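Local coordinates for protein lipid II:glycine glycyltransferase (Staphylococcus aureus, PDB 6SNR) that probably adds the first glycine of the pentaglycine bridge to the lysine side chain of membrane-bound lipid II, with glycyl-tRNA as donor, at residues 38-43 and 56-61; 69-74 and 104-109. All coordinates share one frame; numbering follows the deposited sequence.

Contact 1: 38-43 and 56-61; sequences WYARRI and QLLFKK
Tyr39 and Phe59 face each other across a beta hairpin, and their backbones exchange two hydrogen bonds: Tyr39 N to Phe59 O at 2.9 Å and Phe59 N to Tyr39 O at 2.7 Å. Strands 39-47 and 50-61 make up the hairpin. Arg41 and Leu57 repeat this antiparallel hydrogen-bonded pairing, while Ala40 with Leu58 and Arg42 with Gln56 form the non-hydrogen-bonded pairs.

Aromatic contacts dominate at the Trp38 end. Tyr39 has CG wedged between its backbone N and carbonyl carbon (chi1 61°), which swings the ring over its neighbour, and Phe59 CB presses on the ring face in a CH-pi contact, 3.5 Å from the centroid. The two rings themselves lie 23° from parallel but are slid apart, with little overlap. At the start of 38-43 the indole of Trp38 receives Lys60 CB over its six-membered ring, 3.7 Å from the centroid, and the extended lysine chain runs on so that CD passes 3.7 Å from Trp38 CE2. Leu58 CB also touches Trp38 CE3.

Aliphatic contacts continue along the strands: Ala40 CB meets Leu58 CD2 at 3.7 Å, and Ile43 CG1 lies against Leu57 CD1.

The polar ends turn elsewhere, Tyr39 OH to Glu100, Lys60 NZ to Thr36 and Arg42 NH2 to Asn8. Between the strands the side chains thus offer carbon surface, and the backbone supplies the directional bonds.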
ATOM      1  N   TRP A  38       3.692  23.087   0.451  1.00 20.61           N
ATOM      2  CA  TRP A  38       4.795  22.739   1.312  1.00 18.73           C
ATOM      3  C   TRP A  38       6.127  22.931   0.618  1.00 20.05           C
ATOM      4  O   TRP A  38       6.280  22.572  -0.554  1.00 19.72           O
ATOM      5  CB  TRP A  38       4.725  21.287   1.790  1.00 18.67           C
ATOM      6  CG  TRP A  38       3.478  20.940   2.558  1.00 18.24           C
ATOM      7  CD1 TRP A  38       2.260  20.582   2.028  1.00 18.66           C
ATOM      8  CD2 TRP A  38       3.295  20.971   3.986  1.00 17.71           C
ATOM      9  NE1 TRP A  38       1.347  20.354   3.042  1.00 20.37           N
ATOM     10  CE2 TRP A  38       1.951  20.608   4.251  1.00 18.88           C
ATOM     11  CE3 TRP A  38       4.120  21.291   5.062  1.00 19.22           C
ATOM     12  CZ2 TRP A  38       1.451  20.523   5.599  1.00 20.02           C
ATOM     13  CZ3 TRP A  38       3.604  21.227   6.365  1.00 18.84           C
ATOM     14  CH2 TRP A  38       2.307  20.826   6.608  1.00 19.66           C
ATOM     15  N   TYR A  39       7.090  23.491   1.331  1.00 18.21           N
ATOM     16  CA  TYR A  39       8.483  23.579   0.857  1.00 18.29           C
ATOM     17  C   TYR A  39       9.415  22.856   1.802  1.00 18.94           C
ATOM     18  O   TYR A  39       9.195  22.810   3.015  1.00 18.84           O
ATOM     19  CB  TYR A  39       8.957  25.021   0.591  1.00 18.37           C
ATOM     20  CG  TYR A  39       8.953  25.981   1.793  1.00 17.72           C
ATOM     21  CD1 TYR A  39       7.766  26.628   2.172  1.00 19.79           C
ATOM     22  CD2 TYR A  39      10.118  26.298   2.475  1.00 18.51           C
ATOM     23  CE1 TYR A  39       7.737  27.504   3.258  1.00 20.31           C
ATOM     24  CE2 TYR A  39      10.100  27.189   3.551  1.00 19.07           C
ATOM     25  CZ  TYR A  39       8.907  27.792   3.913  1.00 18.47           C
ATOM     26  OH  TYR A  39       8.959  28.641   5.020  1.00 20.74           O
ATOM     27  N   ALA A  40      10.490  22.290   1.243  1.00 16.87           N
ATOM     28  CA  ALA A  40      11.325  21.376   1.954  1.00 16.61           C
ATOM     29  C   ALA A  40      12.730  21.863   2.259  1.00 17.64           C
ATOM     30  O   ALA A  40      13.343  22.626   1.457  1.00 17.94           O
ATOM     31  CB  ALA A  40      11.402  20.024   1.211  1.00 19.66           C
ATOM     32  N   ARG A  41      13.255  21.348   3.356  1.00 16.97           N
ATOM     33  CA  ARG A  41      14.654  21.521   3.749  1.00 17.54           C
ATOM     34  C   ARG A  41      15.121  20.230   4.331  1.00 17.74           C
ATOM     35  O   ARG A  41      14.321  19.476   4.871  1.00 19.70           O
ATOM     36  CB  ARG A  41      14.776  22.648   4.770  1.00 17.00           C
ATOM     37  CG  ARG A  41      14.483  24.019   4.177  1.00 18.37           C
ATOM     38  CD  ARG A  41      15.568  24.540   3.213  1.00 20.06           C
ATOM     39  NE  ARG A  41      16.818  24.578   3.906  1.00 22.75           N
ATOM     40  CZ  ARG A  41      17.193  25.568   4.728  1.00 24.47           C
ATOM     41  NH1 ARG A  41      16.444  26.656   4.891  1.00 25.92           N
ATOM     42  NH2 ARG A  41      18.338  25.470   5.370  1.00 26.48           N
ATOM     43  N   ARG A  42      16.405  19.925   4.208  1.00 15.01           N
ATOM     44  CA  ARG A  42      16.999  18.732   4.783  1.00 15.10           C
ATOM     45  C   ARG A  42      18.085  19.063   5.791  1.00 15.33           C
ATOM     46  O   ARG A  42      18.757  20.112   5.694  1.00 18.04           O
ATOM     47  CB  ARG A  42      17.563  17.777   3.680  1.00 16.01           C
ATOM     48  CG  ARG A  42      16.493  17.117   2.812  1.00 17.59           C
ATOM     49  CD  ARG A  42      17.093  15.928   2.082  1.00 17.00           C
ATOM     50  NE  ARG A  42      17.945  16.388   0.940  1.00 16.61           N
ATOM     51  CZ  ARG A  42      19.281  16.351   0.929  1.00 17.20           C
ATOM     52  NH1 ARG A  42      19.983  15.982   1.988  1.00 18.26           N
ATOM     53  NH2 ARG A  42      19.941  16.768  -0.164  1.00 19.38           N
ATOM     54  N   ILE A  43      18.290  18.136   6.709  1.00 14.74           N
ATOM     55  CA  ILE A  43      19.392  18.120   7.695  1.00 16.05           C
ATOM     56  C   ILE A  43      19.989  16.718   7.713  1.00 17.91           C
ATOM     57  O   ILE A  43      19.323  15.721   7.432  1.00 19.01           O
ATOM     58  CB  ILE A  43      18.980  18.530   9.122  1.00 17.07           C
ATOM     59  CG1 ILE A  43      17.807  17.676   9.683  1.00 17.91           C
ATOM     60  CG2 ILE A  43      18.528  19.984   9.114  1.00 17.52           C
ATOM     61  CD1 ILE A  43      17.362  17.987  11.123  1.00 18.61           C
ATOM     62  N   GLN A  56      13.963  15.258   6.699  1.00 15.03           N
ATOM     63  CA  GLN A  56      13.396  16.127   5.739  1.00 14.36           C
ATOM     64  C   GLN A  56      12.254  16.917   6.397  1.00 16.56           C
ATOM     65  O   GLN A  56      11.308  16.353   6.933  1.00 15.96           O
ATOM     66  CB  GLN A  56      12.830  15.311   4.581  1.00 16.15           C
ATOM     67  CG  GLN A  56      12.233  16.138   3.530  1.00 16.87           C
ATOM     68  CD  GLN A  56      11.986  15.335   2.296  1.00 19.68           C
ATOM     69  OE1 GLN A  56      11.028  14.545   2.225  1.00 21.68           O
ATOM     70  NE2 GLN A  56      12.856  15.497   1.342  1.00 16.57           N
ATOM     71  N   LEU A  57      12.405  18.220   6.413  1.00 14.93           N
ATOM     72  CA  LEU A  57      11.467  19.168   7.044  1.00 14.70           C
ATOM     73  C   LEU A  57      10.591  19.761   6.007  1.00 16.57           C
ATOM     74  O   LEU A  57      11.079  20.280   4.972  1.00 17.73           O
ATOM     75  CB  LEU A  57      12.282  20.311   7.742  1.00 14.96           C
ATOM     76  CG  LEU A  57      13.071  20.025   9.011  1.00 16.54           C
ATOM     77  CD1 LEU A  57      14.018  18.864   8.994  1.00 16.89           C
ATOM     78  CD2 LEU A  57      13.820  21.320   9.392  1.00 16.91           C
ATOM     79  N   LEU A  58       9.275  19.735   6.206  1.00 15.13           N
ATOM     80  CA  LEU A  58       8.358  20.372   5.323  1.00 16.44           C
ATOM     81  C   LEU A  58       7.783  21.568   6.053  1.00 16.61           C
ATOM     82  O   LEU A  58       7.300  21.460   7.177  1.00 17.13           O
ATOM     83  CB  LEU A  58       7.201  19.445   4.909  1.00 18.19           C
ATOM     84  CG  LEU A  58       7.675  18.265   4.046  1.00 19.56           C
ATOM     85  CD1 LEU A  58       6.531  17.267   3.785  1.00 19.77           C
ATOM     86  CD2 LEU A  58       8.213  18.777   2.735  1.00 21.79           C
ATOM     87  N   PHE A  59       7.780  22.690   5.367  1.00 15.51           N
ATOM     88  CA  PHE A  59       7.164  23.932   5.883  1.00 16.08           C
ATOM     89  C   PHE A  59       5.960  24.392   5.101  1.00 17.37           C
ATOM     90  O   PHE A  59       5.942  24.331   3.854  1.00 17.08           O
ATOM     91  CB  PHE A  59       8.242  25.083   5.825  1.00 15.91           C
ATOM     92  CG  PHE A  59       9.357  24.897   6.769  1.00 15.26           C
ATOM     93  CD1 PHE A  59       9.335  25.403   8.041  1.00 14.90           C
ATOM     94  CD2 PHE A  59      10.521  24.239   6.390  1.00 16.88           C
ATOM     95  CE1 PHE A  59      10.378  25.219   8.910  1.00 15.78           C
ATOM     96  CE2 PHE A  59      11.549  24.041   7.258  1.00 16.03           C
ATOM     97  CZ  PHE A  59      11.514  24.529   8.541  1.00 16.32           C
ATOM     98  N   LYS A  60       4.976  24.974   5.818  1.00 17.49           N
ATOM     99  CA  LYS A  60       3.825  25.541   5.154  1.00 20.22           C
ATOM    100  C   LYS A  60       3.340  26.713   5.987  1.00 20.32           C
ATOM    101  O   LYS A  60       3.258  26.608   7.186  1.00 19.52           O
ATOM    102  CB  LYS A  60       2.695  24.548   4.954  1.00 20.99           C
ATOM    103  CG  LYS A  60       1.530  25.057   4.102  1.00 23.94           C
ATOM    104  CD  LYS A  60       0.539  23.963   3.783  1.00 25.73           C
ATOM    105  CE  LYS A  60      -0.733  24.500   3.159  1.00 27.04           C
ATOM    106  NZ  LYS A  60      -1.627  23.391   2.684  1.00 28.50           N
ATOM    107  N   LYS A  61       3.001  27.807   5.298  1.00 21.97           N
ATOM    108  CA  LYS A  61       2.490  29.017   5.962  1.00 23.93           C
ATOM    109  C   LYS A  61       1.135  28.746   6.608  1.00 22.85           C
ATOM    110  O   LYS A  61       0.269  28.077   6.030  1.00 26.87           O
ATOM    111  CB  LYS A  61       2.378  30.136   4.932  1.00 26.67           C
ATOM    112  CG  LYS A  61       1.703  31.421   5.426  1.00 31.66           C
ATOM    113  CD  LYS A  61       0.763  31.981   4.362  1.00 38.21           C
ATOM    114  CE  LYS A  61      -0.280  30.950   3.946  1.00 40.28           C
ATOM    115  NZ  LYS A  61      -1.661  31.452   3.671  1.00 43.75           N
TER

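Contact 2: 69-74 and 104-109; sequences LCYISR and AIKIDP
Tyr71 OH donates a hydrogen bond of 2.6 Å to Asp108 OD2, which accepts through its syn lone pair, on the side of the other oxygen; the ring and carboxylate planes stand 60° apart. Arg74 N reaches OD1 of Asp108 at 2.7 Å, coming from above the carboxylate plane, 36° out of it. With CG of Asp108 set between its backbone N and carbonyl carbon (chi1 53°), the acid is turned back across the gap to meet both donors. Gln143 adds a second partner for Tyr71 OH. The guanidinium of Arg74 takes a different acceptor of the same residue: NH1 binds the backbone O of Asp108 at 2.9 Å, with the oxygen in the guanidinium plane but NH1 itself above the carbonyl plane, while NH2 goes to Pro144 O. These bonds hold the chain just beyond the paired strands.

Upstream the segments form neighbouring parallel strands, joined through helix 83-99 as a beta-alpha-beta unit. Lys106 N bonds to Cys70 O and Ile72 N to Lys106 O, whereas the bond from Cys70 N to Ala104 O is longer, at 3.2 Å. On the face toward that helix, Cys70 SG lies 4.1 Å from Ile105 CG1, and Ile72 runs alongside Ile105, its CD1 3.8 Å from Ile105 CG2. On the opposite face the methylenes of Lys106 pass Tyr71, with CD 3.9 Å from Tyr71 CD1, before the chain bends at chi3 and chi4 and carries NZ to salt bridges with Asp389, Glu387 and Glu401.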
ATOM      1  N   LEU A  69       4.207  26.083  10.027  1.00 16.32           N
ATOM      2  CA  LEU A  69       4.451  24.812  10.699  1.00 16.27           C
ATOM      3  C   LEU A  69       5.677  24.134  10.077  1.00 16.09           C
ATOM      4  O   LEU A  69       5.780  24.147   8.859  1.00 17.77           O
ATOM      5  CB  LEU A  69       3.258  23.849  10.548  1.00 16.27           C
ATOM      6  CG  LEU A  69       3.456  22.425  11.187  1.00 18.20           C
ATOM      7  CD1 LEU A  69       3.731  22.424  12.683  1.00 18.85           C
ATOM      8  CD2 LEU A  69       2.297  21.480  10.847  1.00 19.87           C
ATOM      9  N   CYS A  70       6.570  23.627  10.910  1.00 15.64           N
ATOM     10  CA  CYS A  70       7.647  22.705  10.504  1.00 16.58           C
ATOM     11  C   CYS A  70       7.182  21.289  10.773  1.00 16.14           C
ATOM     12  O   CYS A  70       7.052  20.867  11.929  1.00 17.29           O
ATOM     13  CB  CYS A  70       8.949  22.987  11.269  1.00 16.65           C
ATOM     14  SG  CYS A  70      10.315  21.885  10.831  1.00 17.57           S
ATOM     15  N   TYR A  71       6.939  20.511   9.710  1.00 15.37           N
ATOM     16  CA  TYR A  71       6.461  19.153   9.892  1.00 14.26           C
ATOM     17  C   TYR A  71       7.468  18.166   9.301  1.00 14.24           C
ATOM     18  O   TYR A  71       7.730  18.204   8.078  1.00 14.85           O
ATOM     19  CB  TYR A  71       5.090  19.007   9.248  1.00 14.09           C
ATOM     20  CG  TYR A  71       4.455  17.624   9.327  1.00 14.25           C
ATOM     21  CD1 TYR A  71       4.671  16.769  10.408  1.00 14.71           C
ATOM     22  CD2 TYR A  71       3.711  17.154   8.241  1.00 15.00           C
ATOM     23  CE1 TYR A  71       4.128  15.479  10.442  1.00 17.05           C
ATOM     24  CE2 TYR A  71       3.155  15.867   8.268  1.00 16.91           C
ATOM     25  CZ  TYR A  71       3.351  15.060   9.377  1.00 17.30           C
ATOM     26  OH  TYR A  71       2.822  13.764   9.356  1.00 17.64           O
ATOM     27  N   ILE A  72       8.018  17.345  10.161  1.00 13.52           N
ATOM     28  CA  ILE A  72       9.012  16.306   9.812  1.00 13.62           C
ATOM     29  C   ILE A  72       8.238  15.005   9.709  1.00 14.97           C
ATOM     30  O   ILE A  72       8.203  14.209  10.650  1.00 15.65           O
ATOM     31  CB  ILE A  72      10.181  16.205  10.806  1.00 14.95           C
ATOM     32  CG1 ILE A  72      10.808  17.601  11.047  1.00 15.14           C
ATOM     33  CG2 ILE A  72      11.238  15.198  10.323  1.00 16.61           C
ATOM     34  CD1 ILE A  72      12.027  17.643  11.929  1.00 15.23           C
ATOM     35  N   SER A  73       7.610  14.807   8.552  1.00 14.71           N
ATOM     36  CA  SER A  73       6.575  13.716   8.401  1.00 15.15           C
ATOM     37  C   SER A  73       7.252  12.347   8.354  1.00 14.53           C
ATOM     38  O   SER A  73       8.040  12.022   7.430  1.00 13.44           O
ATOM     39  CB  SER A  73       5.728  13.941   7.127  1.00 16.76           C
ATOM     40  OG  SER A  73       6.523  14.091   5.926  1.00 18.68           O
ATOM     41  N   ARG A  74       6.977  11.522   9.378  1.00 13.71           N
ATOM     42  CA  ARG A  74       7.641  10.235   9.600  1.00 15.58           C
ATOM     43  C   ARG A  74       9.179  10.314   9.781  1.00 15.24           C
ATOM     44  O   ARG A  74       9.890   9.349   9.602  1.00 16.65           O
ATOM     45  CB  ARG A  74       7.248   9.220   8.512  1.00 15.54           C
ATOM     46  CG  ARG A  74       5.762   8.834   8.565  1.00 17.33           C
ATOM     47  CD  ARG A  74       5.558   7.822   9.628  1.00 17.04           C
ATOM     48  NE  ARG A  74       4.187   7.278   9.657  1.00 17.85           N
ATOM     49  CZ  ARG A  74       3.362   7.312  10.704  1.00 17.79           C
ATOM     50  NH1 ARG A  74       3.704   7.919  11.834  1.00 17.66           N
ATOM     51  NH2 ARG A  74       2.173   6.668  10.574  1.00 17.95           N
ATOM     52  N   ALA A 104       6.212  25.615  15.742  1.00 16.98           N
ATOM     53  CA  ALA A 104       6.598  24.329  16.330  1.00 15.56           C
ATOM     54  C   ALA A 104       7.277  23.444  15.263  1.00 15.34           C
ATOM     55  O   ALA A 104       7.093  23.720  14.073  1.00 17.49           O
ATOM     56  CB  ALA A 104       5.346  23.592  16.841  1.00 16.78           C
ATOM     57  N   ILE A 105       7.961  22.438  15.772  1.00 16.79           N
ATOM     58  CA  ILE A 105       8.558  21.336  15.000  1.00 16.05           C
ATOM     59  C   ILE A 105       7.793  20.079  15.422  1.00 17.91           C
ATOM     60  O   ILE A 105       7.861  19.642  16.561  1.00 18.16           O
ATOM     61  CB  ILE A 105      10.038  21.129  15.323  1.00 18.02           C
ATOM     62  CG1 ILE A 105      10.846  22.361  14.899  1.00 17.82           C
ATOM     63  CG2 ILE A 105      10.577  19.858  14.643  1.00 18.97           C
ATOM     64  CD1 ILE A 105      12.189  22.402  15.569  1.00 18.26           C
ATOM     65  N   LYS A 106       7.098  19.506  14.451  1.00 16.46           N
ATOM     66  CA  LYS A 106       6.207  18.360  14.690  1.00 16.67           C
ATOM     67  C   LYS A 106       6.851  17.120  14.087  1.00 17.04           C
ATOM     68  O   LYS A 106       7.172  17.124  12.875  1.00 16.87           O
ATOM     69  CB  LYS A 106       4.858  18.622  14.028  1.00 16.23           C
ATOM     70  CG  LYS A 106       3.831  17.448  14.161  1.00 15.93           C
ATOM     71  CD  LYS A 106       2.538  17.793  13.504  1.00 16.74           C
ATOM     72  CE  LYS A 106       1.836  18.962  14.152  1.00 18.36           C
ATOM     73  NZ  LYS A 106       1.453  18.718  15.576  1.00 19.37           N
ATOM     74  N   ILE A 107       6.943  16.047  14.886  1.00 14.85           N
ATOM     75  CA  ILE A 107       7.506  14.795  14.357  1.00 15.72           C
ATOM     76  C   ILE A 107       6.570  13.615  14.679  1.00 16.47           C
ATOM     77  O   ILE A 107       5.698  13.714  15.558  1.00 16.93           O
ATOM     78  CB  ILE A 107       8.885  14.482  14.927  1.00 15.66           C
ATOM     79  CG1 ILE A 107       8.785  14.110  16.430  1.00 16.01           C
ATOM     80  CG2 ILE A 107       9.887  15.636  14.743  1.00 17.58           C
ATOM     81  CD1 ILE A 107      10.056  13.626  17.029  1.00 17.47           C
ATOM     82  N   ASP A 108       6.731  12.522  13.923  1.00 14.45           N
ATOM     83  CA  ASP A 108       5.828  11.362  14.043  1.00 14.67           C
ATOM     84  C   ASP A 108       6.509  10.099  13.467  1.00 14.39           C
ATOM     85  O   ASP A 108       6.009   9.503  12.498  1.00 15.91           O
ATOM     86  CB  ASP A 108       4.403  11.617  13.466  1.00 14.86           C
ATOM     87  CG  ASP A 108       4.352  12.131  12.055  1.00 15.33           C
ATOM     88  OD1 ASP A 108       5.403  12.399  11.429  1.00 15.21           O
ATOM     89  OD2 ASP A 108       3.271  12.361  11.525  1.00 17.00           O
ATOM     90  N   PRO A 109       7.642   9.698  14.039  1.00 15.08           N
ATOM     91  CA  PRO A 109       8.432   8.659  13.415  1.00 15.73           C
ATOM     92  C   PRO A 109       7.736   7.295  13.477  1.00 16.80           C
ATOM     93  O   PRO A 109       6.882   7.074  14.337  1.00 17.82           O
ATOM     94  CB  PRO A 109       9.712   8.666  14.223  1.00 17.52           C
ATOM     95  CG  PRO A 109       9.292   9.133  15.591  1.00 16.62           C
ATOM     96  CD  PRO A 109       8.248  10.161  15.286  1.00 17.35           C
TER

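Overall arrangement
Contacts 1 and 2 belong to one mixed sheet and meet where strands 50-61 and 68-78 are neighbours: Leu58 O and Tyr71 N, 2.7 Å apart, are probably hydrogen-bonded, and Phe59 CE1 packs on Cys70 CB at 3.5 Å. Contact 1 is an antiparallel hairpin nearer one border of the sheet and only partly buried; aromatic ring faces carry much of its side-chain packing. Contact 2 lies further in, is almost wholly buried and pairs parallel strands that a helical crossover connects; there a buried carboxylate just past the strands accepts hydrogen bonds. Helix 83-99 touches both, reaching Ile43 and Phe59 in one and Ile105 in the other.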